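Local atomic coordinates of integral membrane indolylacetylinositol arabinosyltransferase EmbB (PDB entry 7BVC), a protein that is a membrane enzyme that probably polymerises arabinose into the arabinan of arabinogalactan, bound here to ethambutol. Residues B[536-540]-B[561-565]; B[401-405]-B[439-443]; B[433-439]-B[566-571]; B[622-626]-B[694-698]; B[354-358]-B[406-410]. All coordinates share one frame; numbering follows the deposited sequence.

Interaction 1 (B[536-540]-B[561-565]); sequences LFPSL and MGIIF
L536 and F565 form the dense centre of this crossing between helices 527-545 and 554-570. The leucine is held with CG anti to the backbone N (chi1 167°), which sends both methyls across the gap. L536 CD2 settles over one face of the F565 ring, 4.0 Å from its centroid, as a CH-pi contact, and also meets I564 CG2 at 3.7 Å. L536 CD1 touches F565 CE2 and the CG of M561. Farther along, M561 bends at its last torsion and lays SD beside L540, 3.9 Å from L540 CA.

Packing thins toward the cardiolipin side. There F537 points its CB away from the partner helix, and its ring swings back so that F537 CE1 comes within 3.8 Å of F565 CZ, the two planes lying at 76°. F537, L540, G562 and F565 all touch the lipid, whereas M592 of helix 586-599 covers S539, M561 and I564. The short segments' axes are 11.6 Å apart. With hydrocarbon, ring and thioether groups making nearly all of the contact, and the S539 hydroxyl turned back on its own helix (C535 O or L536 O), dispersion probably dominates, as suits a predicted transmembrane pair that also contributes to a cardiolipin pocket.

Interaction 2 (B[401-405]-B[439-443]); sequences TYVLI and AALLA
This is a small, buried helix-to-helix contact within the membrane region, where helix 391-411 runs beside the short helix 439-443. Their local axes are 9.4 Å apart and inclined by only 25°, and the N-to-C directions agree. The approach is closest at A440, whose CA lies 5.5 Å from that of Y402. The methyl of A440 fits beside the backbone of helix 391-411, with A440 CB 3.8 Å from T401 CG2 and 4.2 Å from Y402 N.

T401 presents carbon to the partner: CG2 stands anti to the backbone N, while OG1 turns back to hydrogen-bond to the carbonyl of G397, one turn earlier. One turn onward, I405 reaches across with an extended branch (chi2 179°) and brings CD1 to 3.6 Å from L441 CD2, the two side chains crossing at about a right angle. The same I405 methyl lies against the backbone carbonyl oxygen of A440. Helix 415-428 covers this side, with T423 against T401, A420 against I405 and A424 against L441. On another side, I563 of helix 554-570 packs on Y402 and A443.

The small A440 thus permits the near approach, and methyl groups supply the interface. The threonine hydroxyl is satisfied within its own helix, leaving van der Waals contact to join the two elements.

Interaction 3 (B[433-439]-B[566-571]); sequences TGLIAVA and ATMFFL
F570, I436 and A439 carry most of this contact, F570 having the largest buried surface. Its ring leans from helix 554-570 onto the chain at 433-439, which has helical backbone angles in its middle but lacks regular helical bonding. L435 O sits over one face of the F570 ring, displaced toward the rim and 3.9 Å from F570 CD2. The opposite face is covered from within its own segment by the F569 ring, whose CD2 lies over the centre. V438 comes in obliquely, its CG2 3.8 Å from F570 CE2, the side chains crossing at roughly a right angle.

I436 meets T567 where the backbones come nearest, their CA atoms 5.1 Å apart. Its CG1 is placed between the backbone N and carbonyl carbon (chi1 77°), and the shorter branch, CG2, makes the contact, 3.7 Å from T567 CG2. T567 offers this methyl while OG1 hydrogen-bonds back to the carbonyl of I563.

A439 uses its methyl here, with A439 CB 3.6 Å from A566 CB; two alanines let the chains close up at this end.

The contact lies between several elements of the membrane region: I394 and A398 of helix 391-411 pack on I436, L428 of helix 415-428 touches L435, and the loop residues L584 and F585 cover I436 and T567 respectively.

Interaction 4 (B[622-626]-B[694-698]); sequences LAFCF and AAGFM
M698 pushes its sulfur into the hollow between L622 and F626, at the end of helix 608-625. The methionine is bent at both outer torsions (chi2 -59°, chi3 -61°), which carries the thioether outward from helix 690-712 to the partner. There M698 SD lies 3.5 Å from F626 CE2 and 3.8 Å from L622 CD2. The sulfur approaches the F626 ring obliquely, 4.6 Å from its centroid, in a Met-aromatic contact, and the terminal methyl of M698 carries on toward C625 CB.

F626 is a second bump. It is the first residue to leave helical backbone angles, and the CE2 corner of its ring meets both F697 and M698. The two phenylalanines meet rim to rim, with F626 CE2 3.4 Å from F697 CE2, the planes inclined at 41° and neither ring over the face of the other. At the other end, L622 sends CD1 to within 4.2 Å of A694 CB, where the branched leucine rests against the small alanine methyl.

Helix 527-545 flanks the contact: V530 packs on C625, F531 on A694 and V527 on M698. F658 of helix 654-675 adds a further aromatic side chain against F697.

Sulfur, ring and methyl groups make up this interface, so it probably relies on dispersion between polarisable surfaces, as suits two predicted transmembrane segments.

Interaction 5 (B[354-358]-B[406-410]); sequences EVLPR and ERAVT. With PNS (4'-phosphopantetheine), chain G.
E354 and R407 cross at about a right angle, bringing the carboxylate to the edge of the guanidinium group with their planes 39° apart. The salt bridge is long: R407 NE lies 3.4 Å from E354 OE1, and R407 NH2 is shared weakly between OE1 and OE2. R407 is bent at chi2, which turns the end of the side chain toward E354 although its CB points off to one side. In the guanidinium plane, R407 also meets 4'-phosphopantetheine. The carbonyl oxygen O40 accepts a bond from R407 NH1 at 2.5 Å, though so short a distance is doubtful at this resolution, and a weak one from NH2 at 2.8 Å.

The second pair is turned more sharply. R358 runs out with CG anti to its backbone N (chi1 -173°) and crosses E406 obliquely, guanidinium and carboxylate planes 75° apart. R358 NE makes a weak, strongly bent bond to E406 OE1 at 3.0 Å. T410 OG1 stands over one face of the R358 guanidinium, where the angle is too poor for a hydrogen bond; the hydroxyl instead donates to the carbonyl of E406, 3.1 Å from E406 O.

Both acids have further partners: E354 is held by R258 and W259, and E406 by R559. R358 NH1 forms a salt bridge to an acidic side chain of another protein chain.

The chemistry is that of a charge network with individually weak links. E354 probably helps orient R407 as it reaches the pantetheine carbonyl, while the R358 pair extends the network toward the neighbouring protein.

Interactions 1, 2 and 3 form one connected patch in the membrane region: I563 of helix 554-570 packs on Y402, A440 and A443, and A439 belongs to both interactions 2 and 3. Helix 554-570 serves interactions 1 and 3, while helix 391-411 serves 2 and 5, where V355 touches Y402 and V403. Interaction 4 stands apart, its centre about 21 Å from that of interaction 1. The first four are buried and largely apolar, ranging from alanine-close approach in 2 and 3 to bulky aromatic and sulfur packing in 1 and 4. Interaction 5, partly buried, replaces this with salt bridges and a bound ligand.

Interaction 1 (B[536-540]-B[561-565])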
# COMPACT_ATOMS: atom_id res chain seq x y z
N LEU B 536 -18.98 20.07 2.32
CA LEU B 536 -18.59 20.87 1.17
C LEU B 536 -19.36 20.51 -0.09
O LEU B 536 -19.76 21.41 -0.85
CB LEU B 536 -17.09 20.73 0.92
CG LEU B 536 -16.56 21.25 -0.42
CD1 LEU B 536 -16.66 22.77 -0.48
CD2 LEU B 536 -15.13 20.79 -0.64
N PHE B 537 -19.58 19.22 -0.36
CA PHE B 537 -20.12 18.89 -1.68
C PHE B 537 -21.62 19.16 -1.82
O PHE B 537 -22.03 19.79 -2.80
CB PHE B 537 -19.79 17.43 -2.03
CG PHE B 537 -18.35 17.21 -2.38
CD1 PHE B 537 -17.83 17.70 -3.57
CD2 PHE B 537 -17.51 16.52 -1.53
CE1 PHE B 537 -16.50 17.50 -3.89
CE2 PHE B 537 -16.18 16.31 -1.85
CZ PHE B 537 -15.68 16.80 -3.03
N PRO B 538 -22.47 18.70 -0.89
CA PRO B 538 -23.90 19.05 -1.02
C PRO B 538 -24.16 20.54 -0.97
O PRO B 538 -25.08 21.03 -1.64
CB PRO B 538 -24.56 18.32 0.16
CG PRO B 538 -23.47 17.92 1.04
CD PRO B 538 -22.27 17.73 0.19
N SER B 539 -23.38 21.29 -0.20
CA SER B 539 -23.54 22.74 -0.19
C SER B 539 -23.20 23.35 -1.55
O SER B 539 -23.86 24.30 -1.98
CB SER B 539 -22.67 23.36 0.90
OG SER B 539 -21.30 23.16 0.63
N LEU B 540 -22.20 22.80 -2.24
CA LEU B 540 -21.90 23.25 -3.59
C LEU B 540 -23.06 22.95 -4.54
O LEU B 540 -23.49 23.82 -5.31
CB LEU B 540 -20.62 22.57 -4.10
CG LEU B 540 -20.22 22.92 -5.53
CD1 LEU B 540 -19.89 24.40 -5.66
CD2 LEU B 540 -19.05 22.06 -5.97
N MET B 561 -15.66 28.14 -0.51
CA MET B 561 -15.59 26.90 -1.28
C MET B 561 -14.43 26.94 -2.26
O MET B 561 -13.75 25.93 -2.48
CB MET B 561 -16.91 26.66 -2.01
CG MET B 561 -18.10 26.50 -1.09
SD MET B 561 -19.59 25.96 -1.95
CE MET B 561 -20.57 27.45 -1.89
N GLY B 562 -14.18 28.11 -2.87
CA GLY B 562 -13.03 28.24 -3.74
C GLY B 562 -11.72 27.98 -3.02
O GLY B 562 -10.84 27.30 -3.54
N ILE B 563 -11.59 28.51 -1.80
CA ILE B 563 -10.38 28.28 -1.02
C ILE B 563 -10.23 26.81 -0.67
O ILE B 563 -9.13 26.25 -0.75
CB ILE B 563 -10.38 29.16 0.25
CG1 ILE B 563 -10.21 30.63 -0.13
CG2 ILE B 563 -9.29 28.72 1.21
CD1 ILE B 563 -10.42 31.57 1.01
N ILE B 564 -11.32 26.15 -0.28
CA ILE B 564 -11.23 24.74 0.09
C ILE B 564 -10.82 23.89 -1.11
O ILE B 564 -9.96 23.00 -1.01
CB ILE B 564 -12.55 24.25 0.70
CG1 ILE B 564 -12.84 25.00 2.01
CG2 ILE B 564 -12.50 22.76 0.96
CD1 ILE B 564 -14.07 24.51 2.73
N PHE B 565 -11.41 24.16 -2.28
CA PHE B 565 -11.07 23.38 -3.47
C PHE B 565 -9.65 23.67 -3.93
O PHE B 565 -8.92 22.76 -4.35
CB PHE B 565 -12.08 23.65 -4.58
CG PHE B 565 -13.29 22.76 -4.52
CD1 PHE B 565 -13.22 21.44 -4.92
CD2 PHE B 565 -14.49 23.25 -4.04
CE1 PHE B 565 -14.33 20.63 -4.86
CE2 PHE B 565 -15.61 22.44 -3.98
CZ PHE B 565 -15.52 21.13 -4.39

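Interaction 2 (B[401-405]-B[439-443])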
# COMPACT_ATOMS: atom_id res chain seq x y z
N THR B 401 -4.85 35.40 6.57
CA THR B 401 -4.81 35.93 5.20
C THR B 401 -6.22 36.17 4.67
O THR B 401 -6.51 37.23 4.10
CB THR B 401 -4.05 34.97 4.29
OG1 THR B 401 -2.71 34.82 4.77
CG2 THR B 401 -4.01 35.51 2.87
N TYR B 402 -7.11 35.19 4.85
CA TYR B 402 -8.50 35.35 4.42
C TYR B 402 -9.17 36.51 5.14
O TYR B 402 -9.89 37.30 4.52
CB TYR B 402 -9.26 34.04 4.67
CG TYR B 402 -10.76 34.13 4.46
CD1 TYR B 402 -11.31 34.03 3.20
CD2 TYR B 402 -11.61 34.28 5.54
CE1 TYR B 402 -12.68 34.10 3.01
CE2 TYR B 402 -12.98 34.35 5.37
CZ TYR B 402 -13.51 34.26 4.10
OH TYR B 402 -14.87 34.33 3.91
N VAL B 403 -8.95 36.63 6.45
CA VAL B 403 -9.57 37.71 7.21
C VAL B 403 -9.09 39.07 6.71
O VAL B 403 -9.88 40.01 6.55
CB VAL B 403 -9.30 37.53 8.72
CG1 VAL B 403 -9.71 38.77 9.48
CG2 VAL B 403 -10.05 36.32 9.24
N LEU B 404 -7.79 39.19 6.43
CA LEU B 404 -7.25 40.46 5.97
C LEU B 404 -7.75 40.81 4.58
O LEU B 404 -8.04 41.97 4.29
CB LEU B 404 -5.72 40.42 5.99
CG LEU B 404 -5.07 40.53 7.37
CD1 LEU B 404 -3.56 40.38 7.26
CD2 LEU B 404 -5.43 41.85 8.02
N ILE B 405 -7.87 39.81 3.70
CA ILE B 405 -8.38 40.08 2.36
C ILE B 405 -9.85 40.49 2.42
O ILE B 405 -10.28 41.40 1.69
CB ILE B 405 -8.16 38.86 1.45
CG1 ILE B 405 -6.75 38.91 0.86
CG2 ILE B 405 -9.20 38.81 0.34
CD1 ILE B 405 -6.43 37.75 -0.02
N ALA B 439 -4.04 30.17 -1.86
CA ALA B 439 -5.42 29.95 -2.28
C ALA B 439 -6.31 31.10 -1.83
O ALA B 439 -7.22 31.51 -2.55
CB ALA B 439 -5.93 28.63 -1.71
N ALA B 440 -6.04 31.65 -0.64
CA ALA B 440 -6.79 32.80 -0.16
C ALA B 440 -6.54 34.04 -0.99
O ALA B 440 -7.39 34.93 -1.03
CB ALA B 440 -6.45 33.07 1.31
N LEU B 441 -5.39 34.13 -1.66
CA LEU B 441 -5.08 35.25 -2.54
C LEU B 441 -5.70 35.06 -3.92
O LEU B 441 -6.20 36.03 -4.51
CB LEU B 441 -3.57 35.42 -2.68
CG LEU B 441 -2.77 35.71 -1.41
CD1 LEU B 441 -1.30 35.46 -1.65
CD2 LEU B 441 -2.99 37.14 -0.96
N LEU B 442 -5.67 33.84 -4.45
CA LEU B 442 -6.33 33.57 -5.73
C LEU B 442 -7.84 33.74 -5.62
O LEU B 442 -8.47 34.26 -6.55
CB LEU B 442 -5.98 32.16 -6.22
CG LEU B 442 -4.71 31.99 -7.06
CD1 LEU B 442 -3.44 32.20 -6.26
CD2 LEU B 442 -4.71 30.61 -7.70
N ALA B 443 -8.43 33.29 -4.52
CA ALA B 443 -9.88 33.40 -4.37
C ALA B 443 -10.34 34.85 -4.31
O ALA B 443 -11.49 35.15 -4.66
CB ALA B 443 -10.34 32.65 -3.12

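Interaction 3 (B[433-439]-B[566-571])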
# COMPACT_ATOMS: atom_id res chain seq x y z
N THR B 433 4.16 22.56 2.62
CA THR B 433 2.71 22.44 2.62
C THR B 433 2.00 23.75 2.93
O THR B 433 0.78 23.76 3.07
CB THR B 433 2.28 21.37 3.63
OG1 THR B 433 0.88 21.12 3.49
CG2 THR B 433 2.56 21.83 5.05
N GLY B 434 2.74 24.85 3.03
CA GLY B 434 2.18 26.17 3.24
C GLY B 434 1.59 26.82 2.01
O GLY B 434 1.19 27.98 2.07
N LEU B 435 1.53 26.10 0.89
CA LEU B 435 0.95 26.65 -0.33
C LEU B 435 -0.55 26.85 -0.22
O LEU B 435 -1.15 27.42 -1.14
CB LEU B 435 1.26 25.73 -1.51
CG LEU B 435 2.51 26.05 -2.34
CD1 LEU B 435 2.85 24.89 -3.25
CD2 LEU B 435 2.30 27.33 -3.14
N ILE B 436 -1.17 26.40 0.87
CA ILE B 436 -2.61 26.51 1.04
C ILE B 436 -2.99 27.95 1.36
O ILE B 436 -4.18 28.28 1.47
CB ILE B 436 -3.10 25.56 2.14
CG1 ILE B 436 -2.79 26.14 3.52
CG2 ILE B 436 -2.47 24.19 1.98
CD1 ILE B 436 -3.66 25.59 4.62
N ALA B 437 -1.99 28.82 1.52
CA ALA B 437 -2.25 30.21 1.86
C ALA B 437 -2.40 31.11 0.65
O ALA B 437 -3.08 32.13 0.74
CB ALA B 437 -1.12 30.75 2.74
N VAL B 438 -1.78 30.75 -0.48
CA VAL B 438 -2.00 31.51 -1.71
C VAL B 438 -3.36 31.22 -2.32
O VAL B 438 -3.80 31.95 -3.22
CB VAL B 438 -0.90 31.23 -2.75
CG1 VAL B 438 0.47 31.56 -2.16
CG2 VAL B 438 -0.95 29.79 -3.21
N ALA B 439 -4.04 30.17 -1.86
CA ALA B 439 -5.42 29.95 -2.28
C ALA B 439 -6.31 31.10 -1.83
O ALA B 439 -7.22 31.51 -2.55
CB ALA B 439 -5.93 28.63 -1.71
N ALA B 566 -9.22 24.93 -3.86
CA ALA B 566 -7.85 25.26 -4.22
C ALA B 566 -6.86 24.64 -3.25
O ALA B 566 -5.75 24.29 -3.65
CB ALA B 566 -7.67 26.78 -4.27
N THR B 567 -7.24 24.48 -1.99
CA THR B 567 -6.38 23.78 -1.03
C THR B 567 -6.27 22.31 -1.38
O THR B 567 -5.17 21.73 -1.36
CB THR B 567 -6.92 23.96 0.39
OG1 THR B 567 -6.98 25.36 0.70
CG2 THR B 567 -6.03 23.26 1.39
N MET B 568 -7.40 21.66 -1.68
CA MET B 568 -7.35 20.26 -2.10
C MET B 568 -6.54 20.08 -3.38
O MET B 568 -5.94 19.03 -3.59
CB MET B 568 -8.76 19.72 -2.29
CG MET B 568 -9.36 19.11 -1.03
SD MET B 568 -11.11 18.74 -1.22
CE MET B 568 -11.13 18.07 -2.88
N PHE B 569 -6.51 21.10 -4.24
CA PHE B 569 -5.71 21.03 -5.46
C PHE B 569 -4.22 21.23 -5.15
O PHE B 569 -3.38 20.46 -5.63
CB PHE B 569 -6.20 22.07 -6.46
CG PHE B 569 -5.24 22.32 -7.60
CD1 PHE B 569 -5.20 21.47 -8.69
CD2 PHE B 569 -4.41 23.43 -7.58
CE1 PHE B 569 -4.33 21.71 -9.73
CE2 PHE B 569 -3.54 23.67 -8.63
CZ PHE B 569 -3.50 22.81 -9.70
N PHE B 570 -3.89 22.25 -4.36
CA PHE B 570 -2.51 22.53 -3.98
C PHE B 570 -1.91 21.48 -3.06
O PHE B 570 -0.70 21.49 -2.86
CB PHE B 570 -2.43 23.90 -3.28
CG PHE B 570 -2.24 25.05 -4.22
CD1 PHE B 570 -1.15 25.10 -5.07
CD2 PHE B 570 -3.16 26.09 -4.26
CE1 PHE B 570 -0.97 26.16 -5.93
CE2 PHE B 570 -2.99 27.15 -5.12
CZ PHE B 570 -1.89 27.19 -5.95
N LEU B 571 -2.73 20.59 -2.49
CA LEU B 571 -2.17 19.52 -1.67
C LEU B 571 -1.34 18.53 -2.49
O LEU B 571 -0.63 17.71 -1.90
CB LEU B 571 -3.27 18.77 -0.93
CG LEU B 571 -3.51 19.23 0.51
CD1 LEU B 571 -4.46 18.29 1.23
CD2 LEU B 571 -2.19 19.35 1.26

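Interaction 4 (B[622-626]-B[694-698])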
# COMPACT_ATOMS: atom_id res chain seq x y z
N LEU B 622 -20.68 8.62 9.42
CA LEU B 622 -20.40 8.16 10.78
C LEU B 622 -19.99 6.70 10.79
O LEU B 622 -19.00 6.31 11.43
CB LEU B 622 -21.61 8.39 11.68
CG LEU B 622 -21.59 9.61 12.58
CD1 LEU B 622 -22.85 9.67 13.42
CD2 LEU B 622 -20.36 9.59 13.47
N ALA B 623 -20.75 5.86 10.08
CA ALA B 623 -20.40 4.44 9.96
C ALA B 623 -19.02 4.26 9.36
O ALA B 623 -18.27 3.36 9.77
CB ALA B 623 -21.45 3.72 9.11
N PHE B 624 -18.66 5.09 8.38
CA PHE B 624 -17.31 5.01 7.82
C PHE B 624 -16.26 5.39 8.86
O PHE B 624 -15.19 4.79 8.91
CB PHE B 624 -17.18 5.90 6.59
CG PHE B 624 -15.76 6.15 6.18
CD1 PHE B 624 -15.04 5.18 5.51
CD2 PHE B 624 -15.14 7.36 6.47
CE1 PHE B 624 -13.73 5.40 5.13
CE2 PHE B 624 -13.83 7.58 6.09
CZ PHE B 624 -13.13 6.60 5.43
N CYS B 625 -16.55 6.40 9.68
CA CYS B 625 -15.60 6.83 10.70
C CYS B 625 -15.33 5.73 11.71
O CYS B 625 -14.18 5.44 12.04
CB CYS B 625 -16.12 8.08 11.41
SG CYS B 625 -16.21 9.55 10.38
N PHE B 626 -16.39 5.10 12.22
CA PHE B 626 -16.26 4.15 13.32
C PHE B 626 -15.78 2.76 12.89
O PHE B 626 -15.93 1.81 13.66
CB PHE B 626 -17.59 4.03 14.07
CG PHE B 626 -17.67 4.88 15.29
CD1 PHE B 626 -17.18 4.42 16.50
CD2 PHE B 626 -18.22 6.15 15.24
CE1 PHE B 626 -17.24 5.20 17.63
CE2 PHE B 626 -18.28 6.94 16.37
CZ PHE B 626 -17.79 6.46 17.57
N ALA B 694 -23.54 14.99 15.28
CA ALA B 694 -22.55 14.05 14.76
C ALA B 694 -21.12 14.47 15.08
O ALA B 694 -20.24 13.62 15.12
CB ALA B 694 -22.72 13.88 13.25
N ALA B 695 -20.88 15.77 15.29
CA ALA B 695 -19.55 16.22 15.67
C ALA B 695 -19.32 16.14 17.18
O ALA B 695 -18.23 15.76 17.63
CB ALA B 695 -19.32 17.65 15.19
N GLY B 696 -20.33 16.50 17.97
CA GLY B 696 -20.22 16.35 19.41
C GLY B 696 -20.04 14.92 19.84
O GLY B 696 -19.35 14.65 20.83
N PHE B 697 -20.63 13.97 19.11
CA PHE B 697 -20.40 12.56 19.39
C PHE B 697 -18.92 12.22 19.31
O PHE B 697 -18.36 11.62 20.24
CB PHE B 697 -21.21 11.70 18.42
CG PHE B 697 -21.30 10.26 18.82
CD1 PHE B 697 -21.83 9.90 20.05
CD2 PHE B 697 -20.84 9.26 17.98
CE1 PHE B 697 -21.91 8.57 20.42
CE2 PHE B 697 -20.92 7.93 18.35
CZ PHE B 697 -21.45 7.59 19.57
N MET B 698 -18.26 12.61 18.22
CA MET B 698 -16.85 12.29 18.05
C MET B 698 -15.99 13.03 19.07
O MET B 698 -15.00 12.47 19.57
CB MET B 698 -16.40 12.63 16.63
CG MET B 698 -17.27 12.00 15.55
SD MET B 698 -17.31 10.20 15.64
CE MET B 698 -15.58 9.81 15.42

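Interaction 5 (B[354-358]-B[406-410])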
# COMPACT_ATOMS: atom_id res chain seq x y z
N GLU B 354 -15.11 36.92 12.93
CA GLU B 354 -14.81 37.58 11.67
C GLU B 354 -15.35 36.83 10.46
O GLU B 354 -15.76 37.46 9.49
CB GLU B 354 -13.29 37.77 11.52
CG GLU B 354 -12.67 38.69 12.55
CD GLU B 354 -13.13 40.13 12.41
OE1 GLU B 354 -13.32 40.58 11.26
OE2 GLU B 354 -13.30 40.81 13.44
N VAL B 355 -15.36 35.50 10.50
CA VAL B 355 -15.72 34.71 9.34
C VAL B 355 -17.21 34.38 9.31
O VAL B 355 -17.84 34.40 8.25
CB VAL B 355 -14.87 33.42 9.29
CG1 VAL B 355 -15.28 32.54 8.13
CG2 VAL B 355 -13.39 33.77 9.20
N LEU B 356 -17.80 34.10 10.47
CA LEU B 356 -19.22 33.75 10.51
C LEU B 356 -20.11 34.97 10.33
O LEU B 356 -21.10 34.89 9.59
CB LEU B 356 -19.56 33.02 11.81
CG LEU B 356 -18.96 31.63 11.99
CD1 LEU B 356 -19.66 30.90 13.12
CD2 LEU B 356 -19.05 30.83 10.71
N PRO B 357 -19.84 36.11 10.98
CA PRO B 357 -20.64 37.31 10.68
C PRO B 357 -20.48 37.83 9.27
O PRO B 357 -21.32 38.61 8.81
CB PRO B 357 -20.14 38.33 11.71
CG PRO B 357 -19.59 37.52 12.81
CD PRO B 357 -18.95 36.35 12.13
N ARG B 358 -19.42 37.42 8.56
CA ARG B 358 -19.22 37.87 7.19
C ARG B 358 -20.09 37.11 6.20
O ARG B 358 -20.42 37.64 5.13
CB ARG B 358 -17.75 37.74 6.81
CG ARG B 358 -17.38 38.33 5.46
CD ARG B 358 -17.33 39.84 5.52
NE ARG B 358 -16.79 40.41 4.29
CZ ARG B 358 -17.51 41.07 3.39
NH1 ARG B 358 -18.81 41.24 3.57
NH2 ARG B 358 -16.93 41.56 2.30
N GLU B 406 -10.63 39.86 3.29
CA GLU B 406 -12.02 40.27 3.44
C GLU B 406 -12.12 41.68 4.02
O GLU B 406 -13.01 42.44 3.63
CB GLU B 406 -12.78 39.28 4.32
CG GLU B 406 -12.96 37.91 3.68
CD GLU B 406 -14.02 37.91 2.59
OE1 GLU B 406 -14.83 38.86 2.55
OE2 GLU B 406 -14.03 36.96 1.78
N ARG B 407 -11.21 42.05 4.93
CA ARG B 407 -11.20 43.41 5.45
C ARG B 407 -10.85 44.41 4.35
O ARG B 407 -11.41 45.52 4.31
CB ARG B 407 -10.22 43.53 6.61
CG ARG B 407 -10.74 42.99 7.92
CD ARG B 407 -11.91 43.80 8.44
NE ARG B 407 -12.25 43.44 9.81
CZ ARG B 407 -12.10 44.25 10.85
NH1 ARG B 407 -11.61 45.47 10.68
NH2 ARG B 407 -12.43 43.83 12.07
N ALA B 408 -9.93 44.04 3.47
CA ALA B 408 -9.59 44.91 2.34
C ALA B 408 -10.77 45.09 1.41
O ALA B 408 -11.03 46.19 0.92
CB ALA B 408 -8.39 44.35 1.58
N VAL B 409 -11.50 44.00 1.14
CA VAL B 409 -12.68 44.09 0.28
C VAL B 409 -13.75 44.95 0.94
O VAL B 409 -14.42 45.75 0.28
CB VAL B 409 -13.21 42.68 -0.04
CG1 VAL B 409 -14.57 42.76 -0.71
CG2 VAL B 409 -12.22 41.94 -0.93
N THR B 410 -13.92 44.82 2.26
CA THR B 410 -14.95 45.57 2.97
C THR B 410 -14.63 47.06 2.98
O THR B 410 -15.41 47.88 2.49
CB THR B 410 -15.09 45.04 4.39
OG1 THR B 410 -15.71 43.75 4.37
CG2 THR B 410 -15.94 45.99 5.23
O23 PNS G . -19.33 50.77 14.92
P24 PNS G . -18.31 49.73 15.30
O25 PNS G . -17.55 50.19 16.52
O26 PNS G . -19.01 48.43 15.60
O27 PNS G . -17.27 49.50 14.04
C28 PNS G . -17.07 50.56 13.15
C29 PNS G . -15.58 50.69 12.87
C30 PNS G . -15.18 49.70 11.78
C31 PNS G . -15.31 52.11 12.39
C32 PNS G . -14.81 50.39 14.15
O33 PNS G . -15.26 49.18 14.68
C34 PNS G . -13.31 50.24 13.90
O35 PNS G . -12.64 51.17 13.61
N36 PNS G . -12.69 48.94 14.04
C37 PNS G . -11.27 48.80 13.80
C38 PNS G . -10.71 47.72 14.72
C39 PNS G . -10.51 46.33 14.11
O40 PNS G . -11.00 46.07 13.07
N41 PNS G . -9.73 45.34 14.81
C42 PNS G . -9.13 45.65 16.10
C43 PNS G . -7.90 44.77 16.30
S44 PNS G . -8.19 43.17 15.49